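Inactive dihydroorotase-like domain (Chaetomium thermophilum, PDB 5NNL) is an inactive dihydroorotase-like domain, probably built on the barrel of alternating parallel strands and helices found in its relatives. Local coordinates at residues L98-N103 / T113-H118; A117-W122 / R149-S154. One frame throughout, in Å; residues are numbered along the deposited sequence.

Interaction 1. Residues L98-N103 / T113-H118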
ATOM      1  N   LEU A  98       5.342  11.951  -1.208  1.00 35.35           N
ATOM      2  CA  LEU A  98       6.014  11.988  -2.500  1.00 33.85           C
ATOM      3  C   LEU A  98       6.536  10.601  -2.842  1.00 31.54           C
ATOM      4  O   LEU A  98       7.263   9.994  -2.049  1.00 31.94           O
ATOM      5  CB  LEU A  98       7.171  12.990  -2.490  1.00 37.23           C
ATOM      6  CG  LEU A  98       8.091  12.971  -3.716  1.00 37.17           C
ATOM      7  CD1 LEU A  98       7.299  13.299  -4.967  1.00 34.05           C
ATOM      8  CD2 LEU A  98       9.248  13.944  -3.541  1.00 37.39           C
ATOM      9  N   PHE A  99       6.176  10.112  -4.024  1.00 30.72           N
ATOM     10  CA  PHE A  99       6.644   8.827  -4.519  1.00 33.98           C
ATOM     11  C   PHE A  99       7.760   9.043  -5.538  1.00 35.36           C
ATOM     12  O   PHE A  99       7.570   9.757  -6.529  1.00 33.36           O
ATOM     13  CB  PHE A  99       5.496   8.038  -5.148  1.00 33.26           C
ATOM     14  CG  PHE A  99       5.903   6.694  -5.679  1.00 33.48           C
ATOM     15  CD1 PHE A  99       6.428   5.729  -4.834  1.00 35.15           C
ATOM     16  CD2 PHE A  99       5.756   6.393  -7.021  1.00 34.79           C
ATOM     17  CE1 PHE A  99       6.800   4.489  -5.322  1.00 33.48           C
ATOM     18  CE2 PHE A  99       6.127   5.156  -7.513  1.00 37.55           C
ATOM     19  CZ  PHE A  99       6.651   4.204  -6.664  1.00 33.58           C
ATOM     20  N   ILE A 100       8.903   8.423  -5.293  1.00 34.73           N
ATOM     21  CA  ILE A 100      10.074   8.545  -6.163  1.00 33.80           C
ATOM     22  C   ILE A 100      10.385   7.179  -6.743  1.00 36.00           C
ATOM     23  O   ILE A 100      11.066   6.361  -6.117  1.00 32.46           O
ATOM     24  CB  ILE A 100      11.286   9.108  -5.401  1.00 34.10           C
ATOM     25  CG1 ILE A 100      10.938  10.455  -4.766  1.00 32.66           C
ATOM     26  CG2 ILE A 100      12.466   9.254  -6.358  1.00 34.91           C
ATOM     27  CD1 ILE A 100      12.066  11.081  -3.973  1.00 37.17           C
ATOM     28  N   PRO A 101       9.921   6.885  -7.955  1.00 36.71           N
ATOM     29  CA  PRO A 101      10.425   5.724  -8.683  1.00 37.62           C
ATOM     30  C   PRO A 101      11.607   6.115  -9.554  1.00 41.15           C
ATOM     31  O   PRO A 101      11.718   7.245 -10.030  1.00 41.61           O
ATOM     32  CB  PRO A 101       9.218   5.313  -9.533  1.00 40.88           C
ATOM     33  CG  PRO A 101       8.574   6.653  -9.884  1.00 42.34           C
ATOM     34  CD  PRO A 101       8.893   7.606  -8.734  1.00 39.13           C
ATOM     35  N   PHE A 102      12.510   5.159  -9.760  1.00 41.11           N
ATOM     36  CA  PHE A 102      13.710   5.438 -10.538  1.00 39.93           C
ATOM     37  C   PHE A 102      13.547   5.153 -12.028  1.00 44.10           C
ATOM     38  O   PHE A 102      14.404   5.567 -12.817  1.00 44.18           O
ATOM     39  CB  PHE A 102      14.890   4.638  -9.987  1.00 38.02           C
ATOM     40  CG  PHE A 102      15.617   5.332  -8.874  1.00 34.03           C
ATOM     41  CD1 PHE A 102      16.857   5.903  -9.095  1.00 35.97           C
ATOM     42  CD2 PHE A 102      15.058   5.424  -7.612  1.00 36.60           C
ATOM     43  CE1 PHE A 102      17.532   6.541  -8.078  1.00 34.81           C
ATOM     44  CE2 PHE A 102      15.726   6.063  -6.587  1.00 34.42           C
ATOM     45  CZ  PHE A 102      16.968   6.623  -6.821  1.00 35.41           C
ATOM     46  N   ASN A 103      12.475   4.473 -12.433  1.00 42.79           N
ATOM     47  CA  ASN A 103      12.210   4.247 -13.850  1.00 47.96           C
ATOM     48  C   ASN A 103      11.589   5.461 -14.532  1.00 51.03           C
ATOM     49  O   ASN A 103      11.544   5.501 -15.766  1.00 54.62           O
ATOM     50  CB  ASN A 103      11.298   3.023 -14.026  1.00 48.00           C
ATOM     51  CG  ASN A 103       9.970   3.174 -13.306  1.00 50.49           C
ATOM     52  OD1 ASN A 103       9.803   4.065 -12.477  1.00 50.77           O
ATOM     53  ND2 ASN A 103       9.019   2.297 -13.613  1.00 53.49           N
ATOM     54  N   THR A 113      21.386  13.222  -8.947  1.00 39.18           N
ATOM     55  CA  THR A 113      21.092  14.651  -9.001  1.00 37.81           C
ATOM     56  C   THR A 113      19.590  14.889  -9.097  1.00 38.03           C
ATOM     57  O   THR A 113      19.033  15.714  -8.364  1.00 38.99           O
ATOM     58  CB  THR A 113      21.823  15.292 -10.186  1.00 39.83           C
ATOM     59  OG1 THR A 113      23.226  15.013 -10.095  1.00 38.59           O
ATOM     60  CG2 THR A 113      21.614  16.808 -10.203  1.00 38.82           C
ATOM     61  N   GLN A 114      18.913  14.158  -9.986  1.00 39.46           N
ATOM     62  CA  GLN A 114      17.480  14.363 -10.177  1.00 39.11           C
ATOM     63  C   GLN A 114      16.713  14.114  -8.885  1.00 38.13           C
ATOM     64  O   GLN A 114      15.791  14.863  -8.546  1.00 36.73           O
ATOM     65  CB  GLN A 114      16.955  13.453 -11.286  1.00 38.54           C
ATOM     66  CG  GLN A 114      17.696  13.572 -12.605  1.00 39.77           C
ATOM     67  CD  GLN A 114      17.275  12.512 -13.598  1.00 43.32           C
ATOM     68  OE1 GLN A 114      16.093  12.384 -13.921  1.00 43.48           O
ATOM     69  NE2 GLN A 114      18.240  11.733 -14.078  1.00 42.89           N
ATOM     70  N   VAL A 115      17.078  13.061  -8.151  1.00 36.87           N
ATOM     71  CA  VAL A 115      16.412  12.778  -6.885  1.00 38.19           C
ATOM     72  C   VAL A 115      16.780  13.832  -5.849  1.00 38.22           C
ATOM     73  O   VAL A 115      15.947  14.233  -5.028  1.00 36.56           O
ATOM     74  CB  VAL A 115      16.758  11.354  -6.408  1.00 36.36           C
ATOM     75  CG1 VAL A 115      16.223  11.098  -4.999  1.00 34.97           C
ATOM     76  CG2 VAL A 115      16.189  10.323  -7.377  1.00 35.75           C
ATOM     77  N   GLU A 116      18.030  14.303  -5.873  1.00 36.21           N
ATOM     78  CA  GLU A 116      18.453  15.332  -4.925  1.00 40.58           C
ATOM     79  C   GLU A 116      17.598  16.584  -5.052  1.00 41.02           C
ATOM     80  O   GLU A 116      17.311  17.244  -4.047  1.00 40.67           O
ATOM     81  CB  GLU A 116      19.933  15.669  -5.141  1.00 40.63           C
ATOM     82  CG  GLU A 116      20.430  16.929  -4.423  1.00 40.73           C
ATOM     83  CD  GLU A 116      20.398  16.810  -2.911  1.00 44.24           C
ATOM     84  OE1 GLU A 116      20.213  15.686  -2.403  1.00 45.15           O
ATOM     85  OE2 GLU A 116      20.566  17.842  -2.227  1.00 46.15           O
ATOM     86  N   ALA A 117      17.183  16.927  -6.274  1.00 39.11           N
ATOM     87  CA  ALA A 117      16.362  18.116  -6.474  1.00 40.22           C
ATOM     88  C   ALA A 117      15.068  18.024  -5.672  1.00 41.36           C
ATOM     89  O   ALA A 117      14.698  18.963  -4.958  1.00 42.42           O
ATOM     90  CB  ALA A 117      16.071  18.301  -7.965  1.00 38.96           C
ATOM     91  N   HIS A 118      14.378  16.883  -5.761  1.00 43.27           N
ATOM     92  CA  HIS A 118      13.158  16.692  -4.981  1.00 38.42           C
ATOM     93  C   HIS A 118      13.441  16.761  -3.486  1.00 41.14           C
ATOM     94  O   HIS A 118      12.684  17.382  -2.732  1.00 41.12           O
ATOM     95  CB  HIS A 118      12.513  15.356  -5.347  1.00 39.61           C
ATOM     96  CG  HIS A 118      12.061  15.273  -6.771  1.00 39.26           C
ATOM     97  ND1 HIS A 118      10.785  15.613  -7.169  1.00 41.18           N
ATOM     98  CD2 HIS A 118      12.712  14.886  -7.893  1.00 39.90           C
ATOM     99  CE1 HIS A 118      10.671  15.439  -8.474  1.00 43.68           C
ATOM    100  NE2 HIS A 118      11.827  14.998  -8.938  1.00 39.48           N
TER

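Interaction 2. Residues A117-W122 / R149-S154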
ATOM      1  N   ALA A 117      17.183  16.927  -6.274  1.00 39.11           N
ATOM      2  CA  ALA A 117      16.362  18.116  -6.474  1.00 40.22           C
ATOM      3  C   ALA A 117      15.068  18.024  -5.672  1.00 41.36           C
ATOM      4  O   ALA A 117      14.698  18.963  -4.958  1.00 42.42           O
ATOM      5  CB  ALA A 117      16.071  18.301  -7.965  1.00 38.96           C
ATOM      6  N   HIS A 118      14.378  16.883  -5.761  1.00 43.27           N
ATOM      7  CA  HIS A 118      13.158  16.692  -4.981  1.00 38.42           C
ATOM      8  C   HIS A 118      13.441  16.761  -3.486  1.00 41.14           C
ATOM      9  O   HIS A 118      12.684  17.382  -2.732  1.00 41.12           O
ATOM     10  CB  HIS A 118      12.513  15.356  -5.347  1.00 39.61           C
ATOM     11  CG  HIS A 118      12.061  15.273  -6.771  1.00 39.26           C
ATOM     12  ND1 HIS A 118      10.785  15.613  -7.169  1.00 41.18           N
ATOM     13  CD2 HIS A 118      12.712  14.886  -7.893  1.00 39.90           C
ATOM     14  CE1 HIS A 118      10.671  15.439  -8.474  1.00 43.68           C
ATOM     15  NE2 HIS A 118      11.827  14.998  -8.938  1.00 39.48           N
ATOM     16  N   PHE A 119      14.530  16.129  -3.036  1.00 40.33           N
ATOM     17  CA  PHE A 119      14.904  16.222  -1.627  1.00 39.86           C
ATOM     18  C   PHE A 119      15.133  17.668  -1.197  1.00 42.43           C
ATOM     19  O   PHE A 119      14.899  18.011  -0.032  1.00 42.71           O
ATOM     20  CB  PHE A 119      16.155  15.387  -1.358  1.00 43.13           C
ATOM     21  CG  PHE A 119      15.863  13.970  -0.974  1.00 37.36           C
ATOM     22  CD1 PHE A 119      15.485  13.046  -1.929  1.00 36.91           C
ATOM     23  CD2 PHE A 119      15.972  13.565   0.340  1.00 41.27           C
ATOM     24  CE1 PHE A 119      15.218  11.743  -1.579  1.00 37.75           C
ATOM     25  CE2 PHE A 119      15.708  12.264   0.700  1.00 40.24           C
ATOM     26  CZ  PHE A 119      15.330  11.348  -0.260  1.00 38.30           C
ATOM     27  N   ASP A 120      15.599  18.522  -2.113  1.00 44.36           N
ATOM     28  CA  ASP A 120      15.767  19.942  -1.815  1.00 44.28           C
ATOM     29  C   ASP A 120      14.448  20.711  -1.846  1.00 46.18           C
ATOM     30  O   ASP A 120      14.282  21.676  -1.091  1.00 46.43           O
ATOM     31  CB  ASP A 120      16.743  20.573  -2.811  1.00 44.81           C
ATOM     32  CG  ASP A 120      18.128  19.966  -2.737  1.00 47.15           C
ATOM     33  OD1 ASP A 120      18.522  19.513  -1.642  1.00 50.97           O
ATOM     34  OD2 ASP A 120      18.824  19.946  -3.771  1.00 49.95           O
ATOM     35  N   ALA A 121      13.510  20.312  -2.706  1.00 44.30           N
ATOM     36  CA  ALA A 121      12.271  21.051  -2.921  1.00 40.99           C
ATOM     37  C   ALA A 121      11.101  20.540  -2.087  1.00 43.44           C
ATOM     38  O   ALA A 121      10.092  21.243  -1.969  1.00 44.05           O
ATOM     39  CB  ALA A 121      11.889  20.996  -4.403  1.00 42.21           C
ATOM     40  N   TRP A 122      11.209  19.349  -1.505  1.00 43.51           N
ATOM     41  CA  TRP A 122      10.076  18.735  -0.820  1.00 41.48           C
ATOM     42  C   TRP A 122      10.166  18.970   0.686  1.00 42.34           C
ATOM     43  O   TRP A 122      11.259  18.905   1.254  1.00 41.73           O
ATOM     44  CB  TRP A 122      10.040  17.234  -1.112  1.00 44.13           C
ATOM     45  CG  TRP A 122       8.856  16.498  -0.553  1.00 40.22           C
ATOM     46  CD1 TRP A 122       8.828  15.736   0.576  1.00 43.25           C
ATOM     47  CD2 TRP A 122       7.536  16.437  -1.111  1.00 40.09           C
ATOM     48  NE1 TRP A 122       7.574  15.206   0.758  1.00 43.21           N
ATOM     49  CE2 TRP A 122       6.761  15.625  -0.262  1.00 40.74           C
ATOM     50  CE3 TRP A 122       6.936  16.994  -2.244  1.00 44.26           C
ATOM     51  CZ2 TRP A 122       5.415  15.357  -0.508  1.00 41.36           C
ATOM     52  CZ3 TRP A 122       5.598  16.726  -2.489  1.00 44.06           C
ATOM     53  CH2 TRP A 122       4.854  15.914  -1.624  1.00 40.97           C
ATOM     54  N   ARG A 149      16.649  13.149   7.074  1.00 46.05           N
ATOM     55  CA  ARG A 149      15.198  13.064   7.020  1.00 46.12           C
ATOM     56  C   ARG A 149      14.796  11.608   6.807  1.00 44.11           C
ATOM     57  O   ARG A 149      15.642  10.718   6.675  1.00 41.81           O
ATOM     58  CB  ARG A 149      14.630  13.979   5.926  1.00 45.75           C
ATOM     59  CG  ARG A 149      15.044  13.633   4.496  1.00 46.16           C
ATOM     60  CD  ARG A 149      13.889  13.877   3.545  1.00 42.27           C
ATOM     61  NE  ARG A 149      12.737  13.058   3.916  1.00 42.12           N
ATOM     62  CZ  ARG A 149      11.464  13.430   3.802  1.00 43.44           C
ATOM     63  NH1 ARG A 149      11.147  14.627   3.322  1.00 44.67           N
ATOM     64  NH2 ARG A 149      10.501  12.601   4.179  1.00 39.34           N
ATOM     65  N   ARG A 150      13.489  11.370   6.774  1.00 40.04           N
ATOM     66  CA  ARG A 150      12.940  10.023   6.719  1.00 41.73           C
ATOM     67  C   ARG A 150      12.787   9.557   5.277  1.00 36.86           C
ATOM     68  O   ARG A 150      12.583  10.358   4.362  1.00 36.40           O
ATOM     69  CB  ARG A 150      11.579   9.968   7.419  1.00 41.47           C
ATOM     70  CG  ARG A 150      11.582  10.499   8.845  1.00 43.85           C
ATOM     71  CD  ARG A 150      10.191  10.449   9.466  1.00 46.83           C
ATOM     72  NE  ARG A 150       9.721   9.076   9.661  1.00 54.46           N
ATOM     73  CZ  ARG A 150       9.319   8.551  10.819  1.00 55.90           C
ATOM     74  NH1 ARG A 150       9.299   9.269  11.936  1.00 58.19           N
ATOM     75  NH2 ARG A 150       8.921   7.287  10.859  1.00 51.16           N
ATOM     76  N   ILE A 151      12.887   8.243   5.086  1.00 34.68           N
ATOM     77  CA  ILE A 151      12.629   7.609   3.798  1.00 35.33           C
ATOM     78  C   ILE A 151      11.910   6.291   4.049  1.00 31.65           C
ATOM     79  O   ILE A 151      12.252   5.552   4.977  1.00 32.16           O
ATOM     80  CB  ILE A 151      13.931   7.376   3.000  1.00 32.77           C
ATOM     81  CG1 ILE A 151      13.629   6.784   1.622  1.00 34.03           C
ATOM     82  CG2 ILE A 151      14.866   6.463   3.763  1.00 36.55           C
ATOM     83  CD1 ILE A 151      12.949   7.744   0.672  1.00 34.89           C
ATOM     84  N   HIS A 152      10.913   5.996   3.216  1.00 30.84           N
ATOM     85  CA  HIS A 152      10.156   4.754   3.300  1.00 31.33           C
ATOM     86  C   HIS A 152      10.311   3.982   2.000  1.00 30.45           C
ATOM     87  O   HIS A 152      10.111   4.538   0.915  1.00 30.83           O
ATOM     88  CB  HIS A 152       8.672   5.016   3.570  1.00 32.84           C
ATOM     89  CG  HIS A 152       7.865   3.764   3.732  1.00 28.55           C
ATOM     90  ND1 HIS A 152       7.809   3.065   4.919  1.00 29.79           N
ATOM     91  CD2 HIS A 152       7.098   3.077   2.853  1.00 27.91           C
ATOM     92  CE1 HIS A 152       7.032   2.008   4.767  1.00 29.52           C
ATOM     93  NE2 HIS A 152       6.588   1.992   3.523  1.00 31.04           N
ATOM     94  N   VAL A 153      10.655   2.701   2.115  1.00 28.17           N
ATOM     95  CA  VAL A 153      10.896   1.833   0.967  1.00 27.25           C
ATOM     96  C   VAL A 153       9.730   0.865   0.848  1.00 27.94           C
ATOM     97  O   VAL A 153       9.397   0.161   1.808  1.00 30.67           O
ATOM     98  CB  VAL A 153      12.226   1.075   1.105  1.00 29.60           C
ATOM     99  CG1 VAL A 153      12.495   0.239  -0.138  1.00 26.64           C
ATOM    100  CG2 VAL A 153      13.371   2.045   1.353  1.00 31.50           C
ATOM    101  N   SER A 154       9.135   0.804  -0.335  1.00 30.10           N
ATOM    102  CA  SER A 154       7.892   0.079  -0.542  1.00 29.92           C
ATOM    103  C   SER A 154       8.118  -1.183  -1.364  1.00 29.48           C
ATOM    104  O   SER A 154       9.035  -1.262  -2.186  1.00 29.16           O
ATOM    105  CB  SER A 154       6.862   0.969  -1.240  1.00 32.84           C
ATOM    106  OG  SER A 154       5.571   0.385  -1.191  1.00 35.18           O
TER
HETATM  107  O   HOH W   1      12.395  16.578   1.968  1.00 45.90           O

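Interaction 1. Residues L98-N103 / T113-H118
I100 and V115 mark the closest backbone approach, 7.7 Å between their CA atoms, with helix 111-121 lying over one face of strand 98-100 and the residues just after it. No hydrogen bond crosses here; apolar branches do the joining. V115 supplies one methyl, CG2, for two partners: it reaches 3.8 Å to CZ of F102 and 4.0 Å to CG2 of I100. That methyl stands anti to the V115 carbonyl carbon because CG1 takes the place anti to the backbone N (chi1 173°). Its approach to the F102 ring is oblique, while the two side chains lie roughly perpendicular. One helical turn on, L98 CD2 meets H118 CB at 4.0 Å, again with the side chains nearly at right angles, so the leucine touches the root of the histidine. The imidazole is anchored through NE2 on the carbonyl oxygen of T81; buried ND1 has no partner in the model. Helix 134-146 adds to the apolar layer, with I140 against I100 and L143 against V115. Such strand-to-helix packing is characteristic of a beta-alpha-beta unit, here strand 98-100, helix 111-121 and strand 128-130, in the barrel expected of this family.

Interaction 2. Residues A117-W122 / R149-S154
R149 passes its aliphatic part obliquely against the ring of F119 and carries its guanidinium on toward W122. The evidence lies in the distances: CD of R149 is 3.7 Å from CE2 of F119, and R149 CG follows at 4.1 Å from the same ring atom. The guanidinium plane stands 78° from the phenyl plane, so the contact is one of methylenes with ring carbons, not a stacked cation. CG of R149 lies between the backbone N and the carbonyl carbon (chi1 63°), and further bends at chi2 and chi3 fold the chain back, bringing NE to the carbonyl oxygen of the next residue: the bond from R149 NE to R150 O measures 2.7 Å, in the carbonyl plane and on a lone pair. NH2 adds a weak bond to that oxygen and a second bond to K126 O.

W122, the first residue to leave helical geometry, offers its indole edge. R149 NH1 lies near the ring plane, 3.8 Å from W122 CD1, with the two flat groups inclined by 38°. A water links the same residues, donating to W122 O at 2.7 Å and accepting from R149 NH1 at 2.7 Å. K126 O also receives W122 NE1, so one carbonyl helps hold both the indole and the guanidinium. The arginine charge is therefore met by carbonyls and water, which probably stabilise it in this buried place.

I151 contributes more loosely, its CD1 4.4 Å from F119 CZ. I128 of strand 128-130 touches W122, R149 and I151, while helix 134-146 sets I140 on F119 and L141 and A144 on I151; the end of helix 111-121 is thus joined to residues 149-151, leading into strand 151-153, across the intervening strand and helix.

Overall arrangement
Along the chain, strand 98-100 comes first, and interaction 1 closes the short loop of nine residues that leads from N103 to T113. Helix 111-121 then serves both contacts, with A117 and H118 common to their segments. Interaction 2 starts there and closes a longer loop of 26 residues, through strand 128-130 and helix 134-146, to strand 151-153. The loops follow one another, neither enclosing nor crossing the other. The centres of the two contacts are about 8 Å apart, and they meet directly, L98 CB lying 3.5 Å from W122 CE2 and I100 CD1 4.0 Å from F119 CE1. One helix is thereby tied to the strands flanking strand 128-130.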